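Local coordinates for protease (Helicobacter pylori, PDB 5EUF), which probably acts as a zinc-dependent peptidase of family M16, a virulence factor that cleaves the cytoplasmic domain of the human junctional adhesion molecule A, at residues 146-151 with 161-166; 155-160 with 226-231; 259-264 with 376-381. All blocks are in the same frame, centred on the assembly; numbering follows the deposited sequence.

The three contacts illustrate how loops join the parts of an M16 peptidase chain. Contacts 1 and 2 interleave along the sequence, in the order 146-151, 155-160, 161-166 and 226-231, and share the connection between helix 142-154 and helix 168-172. Their centres lie about 14 Å apart, and they touch through H161 and Y155. Contact 3 (259-264 with 376-381) comes later in the chain, about 18 Å from contact 2 and about 23 Å from contact 1 between centres; it joins the loop after strand 251-258 to the one between helices 365-376 and 381-385. Contact 1 borders the zinc site, contacts 1 and 2 both meet the second subunit, and contact 3 joins loops at the surface.

Contact 1 (146-151 with 161-166); sequences LYFRFF and HWTPIG
Beside the zinc site of the M16 peptidase fold, helix 142-154 presents Y147, F148 and F151 to T163 and its neighbours in the loop that follows. The methyl group of T163 serves two aromatic rings one helical turn apart: its CG2 lies 3.6 Å from Y147 CD2, and it meets F151 CD2 at the same distance of 3.6 Å. CG2 can do this because it stands anti to the T163 carbonyl carbon, which leaves OG1 (chi1 74°) to lie at the edge of the F148 ring, close to its plane. These aromatics also support each other, since F151 CE2 sits over a face of Y147 near the rim. F148 meets the rest of the loop, with CD1 3.7 Å from I165 CG2 and CE1 4.1 Å from W162 CB. R134 forms a cation-pi pair with F148, and F167 meets it edge-to-face. The loop is folded by a type I beta turn from T163 to G166, closed by G166 N to T163 O at 3.0 Å. This turn carries I165 to about 4 Å, side chain to side chain, from H53 and E133, the two residues seen on zinc. H53 opens the HxxEH signature, the inverted zinc motif characteristic of M16 metallopeptidases.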
loop_
_atom_site.group_PDB
_atom_site.type_symbol
_atom_site.label_atom_id
_atom_site.label_comp_id
_atom_site.label_asym_id
_atom_site.label_seq_id
_atom_site.Cartn_x
_atom_site.Cartn_y
_atom_site.Cartn_z
ATOM N N LEU B 146 -16.110 -5.220 -2.687
ATOM C CA LEU B 146 -16.256 -4.865 -1.279
ATOM C C LEU B 146 -15.168 -5.519 -0.436
ATOM O O LEU B 146 -14.601 -4.895 0.461
ATOM C CB LEU B 146 -17.637 -5.280 -0.767
ATOM C CG LEU B 146 -17.938 -5.007 0.706
ATOM C CD1 LEU B 146 -17.925 -3.515 0.979
ATOM C CD2 LEU B 146 -19.275 -5.614 1.102
ATOM N N TYR B 147 -14.884 -6.780 -0.742
ATOM C CA TYR B 147 -13.855 -7.554 -0.055
ATOM C C TYR B 147 -12.477 -6.925 -0.254
ATOM O O TYR B 147 -11.701 -6.775 0.694
ATOM C CB TYR B 147 -13.872 -8.996 -0.571
ATOM C CG TYR B 147 -13.115 -10.007 0.262
ATOM C CD1 TYR B 147 -13.602 -10.426 1.494
ATOM C CD2 TYR B 147 -11.935 -10.575 -0.206
ATOM C CE1 TYR B 147 -12.916 -11.362 2.251
ATOM C CE2 TYR B 147 -11.245 -11.513 0.543
ATOM C CZ TYR B 147 -11.740 -11.903 1.769
ATOM O OH TYR B 147 -11.057 -12.836 2.513
ATOM N N PHE B 148 -12.187 -6.543 -1.494
ATOM C CA PHE B 148 -10.895 -5.966 -1.844
ATOM C C PHE B 148 -10.725 -4.567 -1.258
ATOM O O PHE B 148 -9.724 -4.279 -0.599
ATOM C CB PHE B 148 -10.733 -5.923 -3.361
ATOM C CG PHE B 148 -9.324 -5.678 -3.819
ATOM C CD1 PHE B 148 -8.420 -6.724 -3.906
ATOM C CD2 PHE B 148 -8.908 -4.407 -4.177
ATOM C CE1 PHE B 148 -7.123 -6.506 -4.335
ATOM C CE2 PHE B 148 -7.613 -4.182 -4.607
ATOM C CZ PHE B 148 -6.720 -5.232 -4.688
ATOM N N ARG B 149 -11.708 -3.704 -1.496
ATOM C CA ARG B 149 -11.650 -2.324 -1.023
ATOM C C ARG B 149 -11.622 -2.237 0.503
ATOM O O ARG B 149 -11.136 -1.252 1.062
ATOM C CB ARG B 149 -12.835 -1.517 -1.566
ATOM C CG ARG B 149 -12.817 -1.300 -3.076
ATOM C CD ARG B 149 -11.685 -0.379 -3.520
ATOM N NE ARG B 149 -11.835 0.983 -3.010
ATOM C CZ ARG B 149 -11.146 1.480 -1.985
ATOM N NH1 ARG B 149 -10.253 0.730 -1.357
ATOM N NH2 ARG B 149 -11.349 2.729 -1.590
ATOM N N PHE B 150 -12.138 -3.260 1.178
ATOM C CA PHE B 150 -12.100 -3.274 2.637
ATOM C C PHE B 150 -10.668 -3.392 3.135
ATOM O O PHE B 150 -10.222 -2.595 3.962
ATOM C CB PHE B 150 -12.941 -4.418 3.212
ATOM C CG PHE B 150 -12.815 -4.563 4.707
ATOM C CD1 PHE B 150 -13.591 -3.797 5.561
ATOM C CD2 PHE B 150 -11.908 -5.459 5.259
ATOM C CE1 PHE B 150 -13.468 -3.924 6.938
ATOM C CE2 PHE B 150 -11.779 -5.589 6.631
ATOM C CZ PHE B 150 -12.559 -4.821 7.471
ATOM N N PHE B 151 -9.950 -4.391 2.633
ATOM C CA PHE B 151 -8.589 -4.637 3.087
ATOM C C PHE B 151 -7.652 -3.497 2.695
ATOM O O PHE B 151 -6.656 -3.247 3.373
ATOM C CB PHE B 151 -8.079 -5.974 2.545
ATOM C CG PHE B 151 -8.594 -7.164 3.303
ATOM C CD1 PHE B 151 -7.989 -7.566 4.483
ATOM C CD2 PHE B 151 -9.691 -7.878 2.845
ATOM C CE1 PHE B 151 -8.464 -8.661 5.188
ATOM C CE2 PHE B 151 -10.172 -8.974 3.547
ATOM C CZ PHE B 151 -9.558 -9.365 4.719
ATOM N N HIS B 161 -2.994 -5.456 3.026
ATOM C CA HIS B 161 -3.531 -4.290 2.336
ATOM C C HIS B 161 -4.301 -4.702 1.083
ATOM O O HIS B 161 -5.185 -3.984 0.619
ATOM C CB HIS B 161 -2.394 -3.332 1.971
ATOM C CG HIS B 161 -2.848 -2.058 1.329
ATOM N ND1 HIS B 161 -3.583 -1.104 2.002
ATOM C CD2 HIS B 161 -2.656 -1.571 0.081
ATOM C CE1 HIS B 161 -3.828 -0.089 1.193
ATOM N NE2 HIS B 161 -3.277 -0.348 0.021
ATOM N N TRP B 162 -3.953 -5.864 0.541
ATOM C CA TRP B 162 -4.637 -6.404 -0.627
ATOM C C TRP B 162 -4.965 -7.887 -0.447
ATOM O O TRP B 162 -4.262 -8.615 0.258
ATOM C CB TRP B 162 -3.791 -6.201 -1.887
ATOM C CG TRP B 162 -2.461 -6.905 -1.851
ATOM C CD1 TRP B 162 -2.194 -8.173 -2.279
ATOM C CD2 TRP B 162 -1.221 -6.379 -1.361
ATOM N NE1 TRP B 162 -0.868 -8.470 -2.085
ATOM C CE2 TRP B 162 -0.247 -7.386 -1.523
ATOM C CE3 TRP B 162 -0.840 -5.156 -0.800
ATOM C CZ2 TRP B 162 1.082 -7.207 -1.146
ATOM C CZ3 TRP B 162 0.480 -4.979 -0.428
ATOM C CH2 TRP B 162 1.426 -6.000 -0.603
ATOM N N THR B 163 -6.045 -8.319 -1.089
ATOM C CA THR B 163 -6.444 -9.721 -1.097
ATOM C C THR B 163 -5.608 -10.469 -2.143
ATOM O O THR B 163 -5.023 -9.839 -3.025
ATOM C CB THR B 163 -7.948 -9.860 -1.393
ATOM O OG1 THR B 163 -8.195 -9.591 -2.778
ATOM C CG2 THR B 163 -8.744 -8.889 -0.531
ATOM N N PRO B 164 -5.531 -11.810 -2.045
ATOM C CA PRO B 164 -4.649 -12.588 -2.930
ATOM C C PRO B 164 -4.854 -12.407 -4.445
ATOM O O PRO B 164 -4.014 -12.879 -5.210
ATOM C CB PRO B 164 -4.949 -14.044 -2.529
ATOM C CG PRO B 164 -6.166 -13.989 -1.658
ATOM C CD PRO B 164 -6.115 -12.660 -0.996
ATOM N N ILE B 165 -5.924 -11.743 -4.874
ATOM C CA ILE B 165 -6.133 -11.507 -6.301
ATOM C C ILE B 165 -5.150 -10.456 -6.825
ATOM O O ILE B 165 -4.763 -10.482 -7.994
ATOM C CB ILE B 165 -7.589 -11.065 -6.606
ATOM C CG1 ILE B 165 -7.833 -10.989 -8.116
ATOM C CG2 ILE B 165 -7.910 -9.729 -5.951
ATOM C CD1 ILE B 165 -7.644 -12.303 -8.844
ATOM N N GLY B 166 -4.736 -9.541 -5.952
ATOM C CA GLY B 166 -3.788 -8.506 -6.320
ATOM C C GLY B 166 -4.402 -7.354 -7.091
ATOM O O GLY B 166 -5.593 -7.361 -7.399
#

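Contact 2 (155-160 with 226-231); sequences YVYHPY and TPYMKE
E231 OE2 is the acceptor toward which two successive backbone amides turn, those of V156 and Y157. The sound bond is that from Y157 N, 2.8 Å to OE2 of E231 with an angle of 154° at the hydrogen. It arrives on the anti side of the carboxylate and is tilted 25° out of its plane. V156 N also points at OE2, but the modelled separation is too short to be trusted, so that distance is doubtful. The bend of the E231 chain at chi2 turns OE2 to the amides of V156 and Y157, while its aliphatic part packs against Y155 and H158. E231 CG lies at the edge of the Y155 ring and 3.4 Å from H158 CB.

Further along, Y157 extends its ring across M229, a selenomethionine at the centre of an inverse gamma turn. M229 CB sits over the ring face, 3.7 Å from the centroid of Y157, in a CH-pi contact. The edge of the same ring meets K230 O, which is 3.4 Å from Y157 CD2. F167 of the second subunit stacks on Y157, so this tyrosine takes part in the dimer interface as well.

The edge of the H158 ring meets M229 O, 3.1 Å from H158 CD2, while H158 ND1 accepts Y160 N at 3.1 Å, with the donor 36° out of the ring plane. Its NE2 is hydrogen-bonded to D307. Together the two bonds would fit a proton on NE2, although the tilted ND1 bond is poor evidence. Buried E231, for its part, has backbone N-H groups directed at OE2 and a long, weak ion pair from OE1 to K257; these neighbours would probably favour its ionised form.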
loop_
_atom_site.group_PDB
_atom_site.type_symbol
_atom_site.label_atom_id
_atom_site.label_comp_id
_atom_site.label_asym_id
_atom_site.label_seq_id
_atom_site.Cartn_x
_atom_site.Cartn_y
_atom_site.Cartn_z
ATOM N N TYR B 155 -6.073 -2.129 6.291
ATOM C CA TYR B 155 -4.619 -2.231 6.368
ATOM C C TYR B 155 -3.965 -1.214 5.440
ATOM O O TYR B 155 -4.440 -0.973 4.329
ATOM C CB TYR B 155 -4.147 -3.639 6.008
ATOM C CG TYR B 155 -4.606 -4.731 6.952
ATOM C CD1 TYR B 155 -3.871 -5.049 8.090
ATOM C CD2 TYR B 155 -5.759 -5.461 6.694
ATOM C CE1 TYR B 155 -4.274 -6.053 8.948
ATOM C CE2 TYR B 155 -6.172 -6.470 7.548
ATOM C CZ TYR B 155 -5.425 -6.761 8.672
ATOM O OH TYR B 155 -5.834 -7.763 9.524
ATOM N N VAL B 156 -2.867 -0.627 5.896
ATOM C CA VAL B 156 -2.206 0.437 5.152
ATOM C C VAL B 156 -0.804 0.019 4.720
ATOM O O VAL B 156 -0.332 0.384 3.643
ATOM C CB VAL B 156 -2.123 1.724 5.998
ATOM C CG1 VAL B 156 -1.389 2.821 5.248
ATOM C CG2 VAL B 156 -3.517 2.184 6.390
ATOM N N TYR B 157 -0.153 -0.777 5.559
ATOM C CA TYR B 157 1.256 -1.075 5.377
ATOM C C TYR B 157 1.504 -2.566 5.178
ATOM O O TYR B 157 2.211 -2.970 4.253
ATOM C CB TYR B 157 2.042 -0.551 6.581
ATOM C CG TYR B 157 3.533 -0.738 6.488
ATOM C CD1 TYR B 157 4.213 -0.478 5.305
ATOM C CD2 TYR B 157 4.266 -1.154 7.588
ATOM C CE1 TYR B 157 5.578 -0.644 5.218
ATOM C CE2 TYR B 157 5.631 -1.315 7.515
ATOM C CZ TYR B 157 6.283 -1.062 6.328
ATOM O OH TYR B 157 7.646 -1.230 6.251
ATOM N N HIS B 158 0.916 -3.379 6.049
ATOM C CA HIS B 158 1.054 -4.831 5.973
ATOM C C HIS B 158 0.467 -5.358 4.662
ATOM O O HIS B 158 -0.495 -4.792 4.143
ATOM C CB HIS B 158 0.368 -5.479 7.177
ATOM C CG HIS B 158 0.615 -6.948 7.304
ATOM N ND1 HIS B 158 -0.265 -7.895 6.827
ATOM C CD2 HIS B 158 1.642 -7.634 7.860
ATOM C CE1 HIS B 158 0.210 -9.100 7.081
ATOM N NE2 HIS B 158 1.366 -8.970 7.708
ATOM N N PRO B 159 1.056 -6.433 4.109
ATOM C CA PRO B 159 0.578 -7.046 2.862
ATOM C C PRO B 159 -0.906 -7.435 2.853
ATOM O O PRO B 159 -1.439 -7.730 1.784
ATOM C CB PRO B 159 1.455 -8.290 2.740
ATOM C CG PRO B 159 2.730 -7.886 3.363
ATOM C CD PRO B 159 2.356 -6.992 4.519
ATOM N N TYR B 160 -1.566 -7.423 4.008
ATOM C CA TYR B 160 -3.008 -7.652 4.053
ATOM C C TYR B 160 -3.755 -6.443 3.492
ATOM O O TYR B 160 -4.985 -6.408 3.486
ATOM C CB TYR B 160 -3.477 -7.945 5.480
ATOM C CG TYR B 160 -3.024 -9.281 6.026
ATOM C CD1 TYR B 160 -2.484 -10.251 5.191
ATOM C CD2 TYR B 160 -3.144 -9.575 7.379
ATOM C CE1 TYR B 160 -2.070 -11.475 5.690
ATOM C CE2 TYR B 160 -2.734 -10.793 7.887
ATOM C CZ TYR B 160 -2.199 -11.739 7.039
ATOM O OH TYR B 160 -1.792 -12.952 7.542
ATOM N N THR B 226 11.432 -13.346 5.866
ATOM C CA THR B 226 10.240 -13.099 6.669
ATOM C C THR B 226 9.770 -11.658 6.503
ATOM O O THR B 226 10.558 -10.729 6.690
ATOM C CB THR B 226 10.501 -13.374 8.165
ATOM O OG1 THR B 226 10.961 -14.720 8.337
ATOM C CG2 THR B 226 9.233 -13.165 8.982
ATOM N N PRO B 227 8.487 -11.468 6.147
ATOM C CA PRO B 227 7.919 -10.122 5.998
ATOM C C PRO B 227 8.106 -9.287 7.262
ATOM O O PRO B 227 7.948 -9.796 8.373
ATOM C CB PRO B 227 6.432 -10.389 5.718
ATOM C CG PRO B 227 6.197 -11.797 6.144
ATOM C CD PRO B 227 7.484 -12.515 5.902
ATOM N N TYR B 228 8.450 -8.016 7.086
ATOM C CA TYR B 228 8.801 -7.152 8.207
ATOM C C TYR B 228 7.861 -5.955 8.328
ATOM O O TYR B 228 7.997 -5.137 9.235
ATOM C CB TYR B 228 10.245 -6.668 8.061
ATOM C CG TYR B 228 10.545 -6.063 6.708
ATOM C CD1 TYR B 228 10.350 -4.708 6.471
ATOM C CD2 TYR B 228 11.017 -6.848 5.664
ATOM C CE1 TYR B 228 10.620 -4.150 5.233
ATOM C CE2 TYR B 228 11.289 -6.300 4.423
ATOM C CZ TYR B 228 11.089 -4.950 4.214
ATOM O OH TYR B 228 11.358 -4.400 2.981
HETATM N N MSE B 229 6.906 -5.863 7.410
HETATM C CA MSE B 229 5.990 -4.732 7.369
HETATM C C MSE B 229 4.802 -4.922 8.305
HETATM O O MSE B 229 3.698 -5.249 7.865
HETATM C CB MSE B 229 5.499 -4.504 5.937
HETATM C CG MSE B 229 6.602 -4.121 4.960
HETATM SE SE MSE B 229 6.610 -5.214 3.351
HETATM C CE MSE B 229 6.865 -6.961 4.178
ATOM N N LYS B 230 5.029 -4.709 9.597
ATOM C CA LYS B 230 3.964 -4.867 10.581
ATOM C C LYS B 230 3.013 -3.679 10.565
ATOM O O LYS B 230 3.443 -2.526 10.600
ATOM C CB LYS B 230 4.541 -5.050 11.986
ATOM C CG LYS B 230 3.472 -5.255 13.049
ATOM C CD LYS B 230 4.072 -5.537 14.415
ATOM C CE LYS B 230 2.983 -5.837 15.437
ATOM N NZ LYS B 230 3.540 -6.080 16.798
ATOM N N GLU B 231 1.717 -3.968 10.507
ATOM C CA GLU B 231 0.701 -2.925 10.565
ATOM C C GLU B 231 0.752 -2.182 11.886
ATOM O O GLU B 231 0.655 -2.793 12.949
ATOM C CB GLU B 231 -0.693 -3.514 10.364
ATOM C CG GLU B 231 -1.330 -3.138 9.045
ATOM C CD GLU B 231 -1.769 -1.698 8.989
ATOM O OE1 GLU B 231 -2.143 -1.142 10.043
ATOM O OE2 GLU B 231 -1.740 -1.122 7.883
#

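Contact 3 (259-264 with 376-381); sequences PAFKHK and LVQNDL
Q378 lays its aliphatic part over one face of the F261 ring, and its backbone carbonyl receives the ammonium group of K262. In the first of these contacts Q378 CG stands 3.7 Å from the F261 ring centroid, a CH-pi arrangement only 17° off the ring normal. In the second, K262 NZ donates to Q378 O at 2.8 Å, approaching nearly in line with the C=O bond (165° at the oxygen).

K262 gets there by running past D380 in the opposite direction. Its CG passes 3.5 Å from D380 CG, and the chain then bends at chi3 (-55°) toward the carbonyl. The two charged ends therefore miss each other: K262 NZ and D380 OD1 are 5.3 Å apart, not in contact, so no salt bridge forms. D380 also brings OD2 to 3.7 Å from F261 CE2, its carboxylate steeply inclined to the ring.

A second shell sets these groups in place. Q306 holds both partners, bonding to Q378 NE2 through its side chain and to F261 through its backbone, while Y375 meets the F261 ring edge-to-face. After Q378, the chain leaves helix 365-376 in a Schellman motif at N379, with N379 N bonded to L376 O at 2.8 Å, and D380 then takes the N-cap position of helix 381-385. Across the contact, a type I turn from A260 to H263 bears F261 and K262.

A cationic amine thus meets a carbonyl near the C-terminal end of a helix, where the partial negative charge would probably favour it, and the carboxylate of D380, not in contact with NZ, may add a weaker attraction.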
loop_
_atom_site.group_PDB
_atom_site.type_symbol
_atom_site.label_atom_id
_atom_site.label_comp_id
_atom_site.label_asym_id
_atom_site.label_seq_id
_atom_site.Cartn_x
_atom_site.Cartn_y
_atom_site.Cartn_z
ATOM N N PRO B 259 -6.334 -9.889 17.167
ATOM C CA PRO B 259 -5.002 -10.476 17.371
ATOM C C PRO B 259 -4.587 -11.473 16.293
ATOM O O PRO B 259 -5.416 -11.915 15.497
ATOM C CB PRO B 259 -5.139 -11.185 18.720
ATOM C CG PRO B 259 -6.200 -10.437 19.428
ATOM C CD PRO B 259 -7.178 -10.027 18.367
ATOM N N ALA B 260 -3.304 -11.824 16.280
ATOM C CA ALA B 260 -2.771 -12.774 15.308
ATOM C C ALA B 260 -3.268 -14.204 15.558
ATOM O O ALA B 260 -3.930 -14.478 16.560
ATOM C CB ALA B 260 -1.253 -12.729 15.317
ATOM N N PHE B 261 -2.927 -15.105 14.638
ATOM C CA PHE B 261 -3.444 -16.477 14.610
ATOM C C PHE B 261 -3.348 -17.222 15.938
ATOM O O PHE B 261 -4.326 -17.811 16.399
ATOM C CB PHE B 261 -2.707 -17.280 13.528
ATOM C CG PHE B 261 -3.175 -18.708 13.395
ATOM C CD1 PHE B 261 -4.219 -19.030 12.545
ATOM C CD2 PHE B 261 -2.554 -19.729 14.099
ATOM C CE1 PHE B 261 -4.648 -20.341 12.411
ATOM C CE2 PHE B 261 -2.979 -21.040 13.972
ATOM C CZ PHE B 261 -4.028 -21.345 13.126
ATOM N N LYS B 262 -2.168 -17.196 16.549
ATOM C CA LYS B 262 -1.875 -18.069 17.682
ATOM C C LYS B 262 -2.282 -17.462 19.023
ATOM O O LYS B 262 -1.615 -17.674 20.034
ATOM C CB LYS B 262 -0.383 -18.407 17.694
ATOM C CG LYS B 262 -0.064 -19.812 18.157
ATOM C CD LYS B 262 1.385 -20.156 17.870
ATOM C CE LYS B 262 1.709 -19.960 16.398
ATOM N NZ LYS B 262 3.117 -20.333 16.085
ATOM N N HIS B 263 -3.381 -16.717 19.028
ATOM C CA HIS B 263 -3.810 -16.006 20.227
ATOM C C HIS B 263 -4.852 -16.811 20.994
ATOM O O HIS B 263 -5.513 -17.683 20.430
ATOM C CB HIS B 263 -4.366 -14.630 19.857
ATOM C CG HIS B 263 -4.395 -13.659 20.997
ATOM N ND1 HIS B 263 -5.473 -13.541 21.848
ATOM C CD2 HIS B 263 -3.482 -12.752 21.418
ATOM C CE1 HIS B 263 -5.221 -12.607 22.747
ATOM N NE2 HIS B 263 -4.020 -12.113 22.510
ATOM N N LYS B 264 -4.992 -16.515 22.282
ATOM C CA LYS B 264 -5.923 -17.240 23.140
ATOM C C LYS B 264 -7.370 -16.830 22.882
ATOM O O LYS B 264 -8.293 -17.632 23.040
ATOM C CB LYS B 264 -5.574 -17.017 24.613
ATOM N N LEU B 376 -0.774 -26.550 10.980
ATOM C CA LEU B 376 0.565 -27.053 10.684
ATOM C C LEU B 376 1.465 -25.950 10.144
ATOM O O LEU B 376 2.609 -25.809 10.573
ATOM C CB LEU B 376 0.498 -28.203 9.679
ATOM C CG LEU B 376 0.167 -29.578 10.248
ATOM C CD1 LEU B 376 -0.190 -30.535 9.124
ATOM C CD2 LEU B 376 1.344 -30.100 11.047
ATOM N N VAL B 377 0.938 -25.168 9.205
ATOM C CA VAL B 377 1.701 -24.090 8.582
ATOM C C VAL B 377 2.075 -23.016 9.597
ATOM O O VAL B 377 2.972 -22.209 9.355
ATOM C CB VAL B 377 0.921 -23.438 7.422
ATOM C CG1 VAL B 377 0.607 -24.467 6.352
ATOM C CG2 VAL B 377 -0.356 -22.793 7.934
ATOM N N GLN B 378 1.381 -23.014 10.732
ATOM C CA GLN B 378 1.658 -22.067 11.804
ATOM C C GLN B 378 2.449 -22.731 12.925
ATOM O O GLN B 378 2.860 -22.068 13.881
ATOM C CB GLN B 378 0.354 -21.486 12.357
ATOM C CG GLN B 378 -0.564 -20.894 11.302
ATOM C CD GLN B 378 0.065 -19.727 10.568
ATOM O OE1 GLN B 378 1.001 -19.097 11.063
ATOM N NE2 GLN B 378 -0.445 -19.433 9.377
ATOM N N ASN B 379 2.668 -24.037 12.788
ATOM C CA ASN B 379 3.279 -24.849 13.835
ATOM C C ASN B 379 2.531 -24.666 15.153
ATOM O O ASN B 379 3.110 -24.266 16.161
ATOM C CB ASN B 379 4.762 -24.505 14.001
ATOM C CG ASN B 379 5.544 -25.608 14.695
ATOM O OD1 ASN B 379 5.017 -26.313 15.557
ATOM N ND2 ASN B 379 6.807 -25.765 14.315
ATOM N N ASP B 380 1.235 -24.956 15.127
ATOM C CA ASP B 380 0.377 -24.756 16.287
ATOM C C ASP B 380 -0.576 -25.937 16.477
ATOM O O ASP B 380 -1.781 -25.754 16.640
ATOM C CB ASP B 380 -0.412 -23.453 16.137
ATOM C CG ASP B 380 -1.110 -23.039 17.416
ATOM O OD1 ASP B 380 -0.556 -23.299 18.506
ATOM O OD2 ASP B 380 -2.213 -22.459 17.327
ATOM N N LEU B 381 -0.032 -27.150 16.455
ATOM C CA LEU B 381 -0.854 -28.344 16.619
ATOM C C LEU B 381 -1.361 -28.457 18.050
ATOM O O LEU B 381 -2.432 -29.014 18.298
ATOM C CB LEU B 381 -0.076 -29.603 16.243
ATOM C CG LEU B 381 0.398 -29.736 14.797
ATOM C CD1 LEU B 381 1.771 -29.099 14.613
ATOM C CD2 LEU B 381 0.415 -31.198 14.388
#